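Local atomic coordinates of MFP2b (Ascaris suum, PDB entry 2BJR), a protein that enhances polymerization of the major sperm protein (MSP) that drives the amoeboid crawling of nematode sperm, and carries a bound zinc ion. Residues A[284-289]-A[355-360]; A[239-244]-A[312-317]. One frame throughout, in Å; residues are numbered along the deposited sequence.

Contact 1: residues A[284-289]-A[355-360]; sequences YDWKPF and MVLCRK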
ATOM      1  N   TYR A 284     -10.963 -14.595  -2.182  1.00 19.98           N
ATOM      2  CA  TYR A 284     -10.133 -15.007  -1.060  1.00 19.55           C
ATOM      3  C   TYR A 284     -10.707 -16.249  -0.391  1.00 20.41           C
ATOM      4  O   TYR A 284     -11.928 -16.403  -0.325  1.00 19.21           O
ATOM      5  CB  TYR A 284     -10.093 -13.922   0.026  1.00 19.10           C
ATOM      6  CG  TYR A 284      -9.279 -12.702  -0.324  1.00 16.73           C
ATOM      7  CD1 TYR A 284      -9.832 -11.447  -0.262  1.00 16.61           C
ATOM      8  CD2 TYR A 284      -7.950 -12.817  -0.705  1.00 17.73           C
ATOM      9  CE1 TYR A 284      -9.075 -10.286  -0.534  1.00 16.90           C
ATOM     10  CE2 TYR A 284      -7.219 -11.686  -1.060  1.00 17.27           C
ATOM     11  CZ  TYR A 284      -7.769 -10.431  -0.949  1.00 15.86           C
ATOM     12  OH  TYR A 284      -6.996  -9.314  -1.286  1.00 15.23           O
ATOM     13  N   ASP A 285      -9.825 -17.056   0.176  1.00 19.49           N
ATOM     14  CA  ASP A 285     -10.180 -18.128   1.088  1.00 20.70           C
ATOM     15  C   ASP A 285      -8.953 -18.511   1.891  1.00 19.79           C
ATOM     16  O   ASP A 285      -7.836 -18.252   1.466  1.00 21.81           O
ATOM     17  CB  ASP A 285     -10.578 -19.351   0.267  1.00 21.48           C
ATOM     18  CG  ASP A 285     -11.385 -20.360   1.063  1.00 24.27           C
ATOM     19  OD1 ASP A 285     -11.828 -20.089   2.221  1.00 25.06           O
ATOM     20  OD2 ASP A 285     -11.594 -21.458   0.524  1.00 29.65           O
ATOM     21  N   TRP A 286      -9.141 -19.125   3.040  1.00 19.17           N
ATOM     22  CA  TRP A 286      -8.026 -19.512   3.891  1.00 18.36           C
ATOM     23  C   TRP A 286      -7.807 -20.966   3.629  1.00 19.79           C
ATOM     24  O   TRP A 286      -8.779 -21.733   3.642  1.00 19.76           O
ATOM     25  CB  TRP A 286      -8.316 -19.229   5.358  1.00 18.00           C
ATOM     26  CG  TRP A 286      -8.487 -17.762   5.619  1.00 18.21           C
ATOM     27  CD1 TRP A 286      -9.584 -16.985   5.317  1.00 20.08           C
ATOM     28  CD2 TRP A 286      -7.539 -16.897   6.216  1.00 15.20           C
ATOM     29  NE1 TRP A 286      -9.366 -15.688   5.710  1.00 18.18           N
ATOM     30  CE2 TRP A 286      -8.115 -15.598   6.257  1.00 17.80           C
ATOM     31  CE3 TRP A 286      -6.247 -17.069   6.711  1.00 16.85           C
ATOM     32  CZ2 TRP A 286      -7.449 -14.501   6.780  1.00 15.76           C
ATOM     33  CZ3 TRP A 286      -5.590 -15.951   7.224  1.00 15.36           C
ATOM     34  CH2 TRP A 286      -6.218 -14.695   7.283  1.00 15.10           C
ATOM     35  N   LYS A 287      -6.571 -21.330   3.320  1.00 20.79           N
ATOM     36  CA  LYS A 287      -6.229 -22.708   2.912  1.00 20.28           C
ATOM     37  C   LYS A 287      -5.151 -23.284   3.808  1.00 20.96           C
ATOM     38  O   LYS A 287      -4.281 -22.537   4.274  1.00 18.93           O
ATOM     39  CB  LYS A 287      -5.720 -22.728   1.474  1.00 20.98           C
ATOM     40  CG  LYS A 287      -6.691 -22.216   0.428  1.00 22.16           C
ATOM     41  CD  LYS A 287      -7.946 -23.160   0.378  1.00 26.16           C
ATOM     42  CE  LYS A 287      -8.770 -22.929  -0.878  1.00 29.69           C
ATOM     43  NZ  LYS A 287     -10.159 -23.486  -0.709  1.00 29.90           N
ATOM     44  N   PRO A 288      -5.198 -24.609   4.072  1.00 21.15           N
ATOM     45  CA  PRO A 288      -4.162 -25.272   4.853  1.00 21.45           C
ATOM     46  C   PRO A 288      -2.837 -25.041   4.196  1.00 19.98           C
ATOM     47  O   PRO A 288      -2.747 -24.999   2.967  1.00 19.36           O
ATOM     48  CB  PRO A 288      -4.582 -26.777   4.841  1.00 21.66           C
ATOM     49  CG  PRO A 288      -6.082 -26.747   4.636  1.00 22.83           C
ATOM     50  CD  PRO A 288      -6.260 -25.562   3.671  1.00 21.36           C
ATOM     51  N   PHE A 289      -1.821 -24.893   5.025  1.00 21.15           N
ATOM     52  CA  PHE A 289      -0.494 -24.542   4.573  1.00 20.00           C
ATOM     53  C   PHE A 289       0.027 -25.437   3.390  1.00 20.33           C
ATOM     54  O   PHE A 289       0.597 -24.915   2.437  1.00 20.75           O
ATOM     55  CB  PHE A 289       0.475 -24.538   5.761  1.00 20.06           C
ATOM     56  CG  PHE A 289       1.859 -24.101   5.407  1.00 20.22           C
ATOM     57  CD1 PHE A 289       2.290 -22.798   5.665  1.00 18.64           C
ATOM     58  CD2 PHE A 289       2.772 -24.985   4.845  1.00 22.34           C
ATOM     59  CE1 PHE A 289       3.564 -22.398   5.351  1.00 20.17           C
ATOM     60  CE2 PHE A 289       4.068 -24.557   4.516  1.00 22.98           C
ATOM     61  CZ  PHE A 289       4.445 -23.256   4.751  1.00 22.48           C
HETATM   62  N   MSE A 355      -3.222 -21.896   8.619  1.00 19.16           N
HETATM   63  CA  MSE A 355      -4.188 -21.647   7.569  1.00 20.09           C
HETATM   64  C   MSE A 355      -3.771 -20.325   6.903  1.00 19.58           C
HETATM   65  O   MSE A 355      -3.674 -19.302   7.567  1.00 21.15           O
HETATM   66  CB  MSE A 355      -5.613 -21.558   8.127  1.00 19.43           C
HETATM   67  CG  MSE A 355      -6.094 -22.773   8.948  1.00 24.06           C
HETATM   68 SE   MSE A 355      -6.397 -24.168   7.641  1.00 32.26          SE
HETATM   69  CE  MSE A 355      -7.807 -23.493   6.577  1.00 25.55           C
ATOM     70  N   VAL A 356      -3.485 -20.349   5.609  1.00 18.75           N
ATOM     71  CA  VAL A 356      -2.873 -19.203   4.936  1.00 18.73           C
ATOM     72  C   VAL A 356      -3.916 -18.487   4.088  1.00 17.47           C
ATOM     73  O   VAL A 356      -4.707 -19.127   3.398  1.00 17.01           O
ATOM     74  CB  VAL A 356      -1.680 -19.665   4.060  1.00 18.90           C
ATOM     75  CG1 VAL A 356      -1.093 -18.547   3.252  1.00 18.93           C
ATOM     76  CG2 VAL A 356      -0.658 -20.254   4.923  1.00 18.65           C
ATOM     77  N   LEU A 357      -3.937 -17.152   4.097  1.00 16.67           N
ATOM     78  CA  LEU A 357      -4.890 -16.424   3.249  1.00 15.64           C
ATOM     79  C   LEU A 357      -4.397 -16.528   1.807  1.00 17.54           C
ATOM     80  O   LEU A 357      -3.266 -16.132   1.507  1.00 17.43           O
ATOM     81  CB  LEU A 357      -5.008 -14.934   3.657  1.00 15.25           C
ATOM     82  CG  LEU A 357      -5.949 -14.162   2.706  1.00 16.37           C
ATOM     83  CD1 LEU A 357      -7.387 -14.725   2.814  1.00 13.38           C
ATOM     84  CD2 LEU A 357      -5.920 -12.692   2.950  1.00 14.97           C
ATOM     85  N   CYS A 358      -5.221 -17.106   0.945  1.00 16.71           N
ATOM     86  CA  CYS A 358      -4.937 -17.250  -0.465  1.00 17.77           C
ATOM     87  C   CYS A 358      -6.029 -16.603  -1.284  1.00 17.30           C
ATOM     88  O   CYS A 358      -7.098 -16.199  -0.759  1.00 17.52           O
ATOM     89  CB  CYS A 358      -4.872 -18.726  -0.859  1.00 18.45           C
ATOM     90  SG  CYS A 358      -3.605 -19.655   0.034  1.00 20.79           S
ATOM     91  N   ARG A 359      -5.704 -16.439  -2.560  1.00 17.42           N
ATOM     92  CA  ARG A 359      -6.640 -15.963  -3.531  1.00 18.45           C
ATOM     93  C   ARG A 359      -6.496 -16.756  -4.835  1.00 19.74           C
ATOM     94  O   ARG A 359      -5.454 -17.313  -5.141  1.00 19.15           O
ATOM     95  CB  ARG A 359      -6.448 -14.467  -3.819  1.00 18.31           C
ATOM     96  CG  ARG A 359      -5.091 -14.054  -4.243  1.00 17.37           C
ATOM     97  CD  ARG A 359      -4.999 -12.570  -4.553  1.00 16.80           C
ATOM     98  NE  ARG A 359      -3.726 -12.200  -5.118  1.00 17.73           N
ATOM     99  CZ  ARG A 359      -3.532 -11.115  -5.848  1.00 19.84           C
ATOM    100  NH1 ARG A 359      -4.508 -10.212  -6.019  1.00 19.26           N
ATOM    101  NH2 ARG A 359      -2.366 -10.938  -6.413  1.00 18.47           N
ATOM    102  N   LYS A 360      -7.581 -16.752  -5.595  1.00 21.46           N
ATOM    103  CA  LYS A 360      -7.690 -17.522  -6.834  1.00 22.02           C
ATOM    104  C   LYS A 360      -8.303 -16.627  -7.868  1.00 20.89           C
ATOM    105  O   LYS A 360      -9.380 -16.075  -7.638  1.00 20.26           O
ATOM    106  CB  LYS A 360      -8.633 -18.716  -6.651  1.00 23.05           C
ATOM    107  CG  LYS A 360      -8.871 -19.490  -7.985  1.00 26.05           C
ATOM    108  CD  LYS A 360      -9.355 -20.943  -7.734  1.00 32.57           C
ATOM    109  CE  LYS A 360      -9.477 -21.744  -9.097  1.00 38.14           C
ATOM    110  NZ  LYS A 360      -9.319 -23.242  -8.936  1.00 41.85           N
TER

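Contact 2: residues A[239-244]-A[312-317]; sequences PVMGRI and ISPAVL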
ATOM      1  N   PRO A 239       8.179  -6.210   5.602  1.00 17.09           N
ATOM      2  CA  PRO A 239       6.719  -6.320   5.752  1.00 16.30           C
ATOM      3  C   PRO A 239       6.325  -7.273   6.851  1.00 15.49           C
ATOM      4  O   PRO A 239       6.915  -8.360   7.000  1.00 15.61           O
ATOM      5  CB  PRO A 239       6.276  -6.829   4.389  1.00 17.06           C
ATOM      6  CG  PRO A 239       7.420  -7.630   3.892  1.00 17.94           C
ATOM      7  CD  PRO A 239       8.638  -6.938   4.406  1.00 17.35           C
ATOM      8  N   VAL A 240       5.402  -6.835   7.706  1.00 15.43           N
ATOM      9  CA  VAL A 240       4.922  -7.605   8.834  1.00 14.58           C
ATOM     10  C   VAL A 240       3.399  -7.702   8.749  1.00 15.38           C
ATOM     11  O   VAL A 240       2.698  -6.693   8.896  1.00 14.77           O
ATOM     12  CB  VAL A 240       5.274  -6.909  10.139  1.00 16.09           C
ATOM     13  CG1 VAL A 240       4.963  -7.776  11.350  1.00 15.66           C
ATOM     14  CG2 VAL A 240       6.746  -6.509  10.104  1.00 16.48           C
HETATM   15  N   MSE A 241       2.904  -8.921   8.529  1.00 15.16           N
HETATM   16  CA  MSE A 241       1.473  -9.147   8.620  1.00 16.36           C
HETATM   17  C   MSE A 241       1.105  -9.399  10.072  1.00 15.12           C
HETATM   18  O   MSE A 241       1.829  -9.961  10.854  1.00 16.28           O
HETATM   19  CB  MSE A 241       0.979 -10.310   7.767  1.00 17.10           C
HETATM   20  CG  MSE A 241       1.210 -10.176   6.338  1.00 18.57           C
HETATM   21 SE   MSE A 241       0.105  -8.872   5.472  1.00 19.92          SE
HETATM   22  CE  MSE A 241       0.811  -9.216   3.729  1.00 17.68           C
ATOM     23  N   GLY A 242      -0.035  -8.882  10.450  1.00 14.40           N
ATOM     24  CA  GLY A 242      -0.506  -9.086  11.764  1.00 14.44           C
ATOM     25  C   GLY A 242      -2.001  -8.898  11.822  1.00 14.56           C
ATOM     26  O   GLY A 242      -2.698  -9.066  10.825  1.00 14.47           O
ATOM     27  N   ARG A 243      -2.495  -8.590  13.019  1.00 15.49           N
ATOM     28  CA  ARG A 243      -3.927  -8.565  13.266  1.00 16.03           C
ATOM     29  C   ARG A 243      -4.436  -7.243  13.788  1.00 16.25           C
ATOM     30  O   ARG A 243      -3.754  -6.585  14.579  1.00 15.84           O
ATOM     31  CB  ARG A 243      -4.269  -9.683  14.239  1.00 17.19           C
ATOM     32  CG  ARG A 243      -3.814  -9.561  15.671  1.00 16.53           C
ATOM     33  CD  ARG A 243      -4.152 -10.788  16.513  1.00 19.30           C
ATOM     34  NE  ARG A 243      -3.616 -10.708  17.876  1.00 21.59           N
ATOM     35  CZ  ARG A 243      -2.361 -11.025  18.202  1.00 23.02           C
ATOM     36  NH1 ARG A 243      -1.514 -11.451  17.273  1.00 23.82           N
ATOM     37  NH2 ARG A 243      -1.936 -10.916  19.440  1.00 25.39           N
ATOM     38  N   ILE A 244      -5.619  -6.838  13.322  1.00 16.14           N
ATOM     39  CA  ILE A 244      -6.389  -5.770  13.949  1.00 16.14           C
ATOM     40  C   ILE A 244      -7.727  -6.265  14.486  1.00 18.50           C
ATOM     41  O   ILE A 244      -8.224  -7.312  14.079  1.00 17.37           O
ATOM     42  CB  ILE A 244      -6.614  -4.583  13.046  1.00 16.17           C
ATOM     43  CG1 ILE A 244      -7.355  -5.001  11.787  1.00 16.06           C
ATOM     44  CG2 ILE A 244      -5.283  -3.913  12.721  1.00 16.14           C
ATOM     45  CD1 ILE A 244      -7.924  -3.843  10.961  1.00 21.19           C
ATOM     46  N   ILE A 312       6.117 -12.391   2.683  1.00 17.74           N
ATOM     47  CA  ILE A 312       5.313 -12.597   3.872  1.00 17.08           C
ATOM     48  C   ILE A 312       3.829 -12.640   3.545  1.00 16.36           C
ATOM     49  O   ILE A 312       3.336 -11.799   2.809  1.00 17.42           O
ATOM     50  CB  ILE A 312       5.640 -11.486   4.864  1.00 17.25           C
ATOM     51  CG1 ILE A 312       7.155 -11.414   5.139  1.00 19.47           C
ATOM     52  CG2 ILE A 312       4.914 -11.710   6.155  1.00 16.65           C
ATOM     53  CD1 ILE A 312       7.756 -12.660   5.788  1.00 22.40           C
ATOM     54  N   SER A 313       3.115 -13.592   4.139  1.00 15.37           N
ATOM     55  CA  SER A 313       1.699 -13.843   3.894  1.00 15.35           C
ATOM     56  C   SER A 313       0.928 -13.799   5.211  1.00 15.70           C
ATOM     57  O   SER A 313       1.509 -14.123   6.261  1.00 14.60           O
ATOM     58  CB  SER A 313       1.497 -15.246   3.272  1.00 16.03           C
ATOM     59  OG  SER A 313       2.217 -15.351   2.060  1.00 16.24           O
ATOM     60  N   PRO A 314      -0.380 -13.463   5.175  1.00 14.94           N
ATOM     61  CA  PRO A 314      -1.198 -13.561   6.378  1.00 14.69           C
ATOM     62  C   PRO A 314      -1.489 -15.047   6.695  1.00 14.72           C
ATOM     63  O   PRO A 314      -1.744 -15.804   5.773  1.00 14.72           O
ATOM     64  CB  PRO A 314      -2.524 -12.830   5.984  1.00 13.72           C
ATOM     65  CG  PRO A 314      -2.260 -12.186   4.704  1.00 14.16           C
ATOM     66  CD  PRO A 314      -1.198 -13.009   4.025  1.00 15.47           C
ATOM     67  N   ALA A 315      -1.523 -15.420   7.965  1.00 15.28           N
ATOM     68  CA  ALA A 315      -1.693 -16.826   8.358  1.00 16.15           C
ATOM     69  C   ALA A 315      -2.253 -16.905   9.756  1.00 17.17           C
ATOM     70  O   ALA A 315      -1.831 -16.180  10.644  1.00 16.14           O
ATOM     71  CB  ALA A 315      -0.388 -17.538   8.295  1.00 17.12           C
ATOM     72  N   VAL A 316      -3.222 -17.790   9.944  1.00 17.20           N
ATOM     73  CA  VAL A 316      -3.694 -18.133  11.254  1.00 17.95           C
ATOM     74  C   VAL A 316      -2.854 -19.324  11.722  1.00 19.28           C
ATOM     75  O   VAL A 316      -2.787 -20.358  11.036  1.00 20.00           O
ATOM     76  CB  VAL A 316      -5.178 -18.544  11.186  1.00 19.12           C
ATOM     77  CG1 VAL A 316      -5.665 -18.980  12.527  1.00 19.61           C
ATOM     78  CG2 VAL A 316      -6.034 -17.400  10.647  1.00 17.52           C
ATOM     79  N   LEU A 317      -2.221 -19.169  12.872  1.00 18.28           N
ATOM     80  CA  LEU A 317      -1.436 -20.200  13.528  1.00 19.96           C
ATOM     81  C   LEU A 317      -2.304 -20.916  14.549  1.00 20.62           C
ATOM     82  O   LEU A 317      -3.240 -20.330  15.088  1.00 20.96           O
ATOM     83  CB  LEU A 317      -0.263 -19.575  14.288  1.00 19.16           C
ATOM     84  CG  LEU A 317       0.966 -19.164  13.479  1.00 19.72           C
ATOM     85  CD1 LEU A 317       0.615 -18.066  12.527  1.00 20.37           C
ATOM     86  CD2 LEU A 317       2.097 -18.770  14.407  1.00 21.63           C
TER

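Contact 1: residues A[284-289]-A[355-360]
The indole of W286 lies across L357: L357 CB sits 3.7 Å from the centroid of the W286 six-membered ring, 8° off the ring normal, a CH-pi contact over the face. L357 CD1 meets the same face nearer the pyrrole side, while M355 O comes to the indole edge in the ring plane. On the phenol of Y284, L357 CD2 lies over one face and C358 O reaches the edge; the Y284 hydroxyl itself is hydrogen-bonded to N193. Both rings stand on strand 284-288, which pairs antiparallel with strand 355-360 in a curled sheet within the second of two motility-protein family regions. With its CG anti to the backbone N (chi1 177°), L357 spreads CD1 and CD2 between the two aromatics, a place that suits a branched aliphatic.

Y284, W286 and P288 pair with R359, L357 and M355 as non-hydrogen-bonded pairs on this face. The pairs D285-C358 and K287-V356 are hydrogen-bonded, their four N-H...O bonds nearly straight; that from V356 N to K287 O, at 2.7 Å, is the shortest. The other face carries a different chemistry: K287 NZ forms a salt bridge with D285 OD2 at 2.8 Å, and W300 gives K287 a cation-pi partner, while the lysine's CB and CG lie beside C358 SG. Beyond P288, the N-cap of the short helix 289-292, the F289 ring meets V356 CG2.

M355, a selenomethionine, has a chain flexible enough to fold back at chi2 (-73°) and again at chi3 beside the proline, which brings SE to 3.7 Å from P288 CA and CE to 3.9 Å from P288 CD.

Contact 2: residues A[239-244]-A[312-317]
M241, a selenomethionine, reaches from strand 238-247 across to the chain at I312, S313 and P314, where two antiparallel sheets meet within the second of two motility-protein family regions. The segments 239-244 and 312-317 belong to different sheets, and what joins them is van der Waals contact among five buried residues.

Apolar contacts between side chains come first. M241 CG lies 4.0 Å from I312 CG2, and M241 SE lies 4.1 Å from P314 CG, with the M241 chain alongside the P314 ring and both extending in a like direction. A long, unbranched chain suits this place because it can bend: the turn at chi2 (-72°) brings SE beside P314 CG and sends CE on to the backbone oxygen of I312. At the other end P239 CG packs on I312 CG1, also at 4.0 Å, the two side chains crossing at a slant. Beta-branched I312 offers its two arms to two partners: CG1, anti to its carbonyl carbon (chi1 -54°), goes to P239, and CG2 to M241. P239 and P314 each present an apolar ring to the interface, P239 to I312 and P314 to M241; V230 packs on P314, and V305 lies against both P239 and M241.

A second group sets side chains against backbone. M241 CG rests on the peptide link between S313 and P314, 3.8 Å from P314 N, whose ring closure leaves no N-H to satisfy there. S313 turns its CB away from this interface, and its OG is hydrogen-bonded to V303 O, so the serine hydroxyl is satisfied away from the apolar layer.

Two backbone oxygens are likewise met by carbon: M241 CE stands 3.7 Å from I312 O, and I312 CG1 lies 3.6 Å from P239 O.

How the contacts relate
Contact 1 and the 312-317 half of contact 2 belong to one sheet, the contact centres being 12 Å apart: strand 355-361 lies directly beside strand 313-319. Probable backbone hydrogen bonds join them, M355 O to V316 N at 2.9 Å and L357 N to P314 O at 3.1 Å. Side chains pack there too, W286 CZ3 touching V316 CG2 at 3.7 Å. Contact 1 thus builds the sheet edgewise, strand to strand, whereas contact 2 joins it to the neighbouring sheet that holds 238-247. Along the chain the four segments interleave, so each contact bridges a gap of more than 60 residues. Neither contact lies near the zinc site formed by H86, C174, C176 and C179.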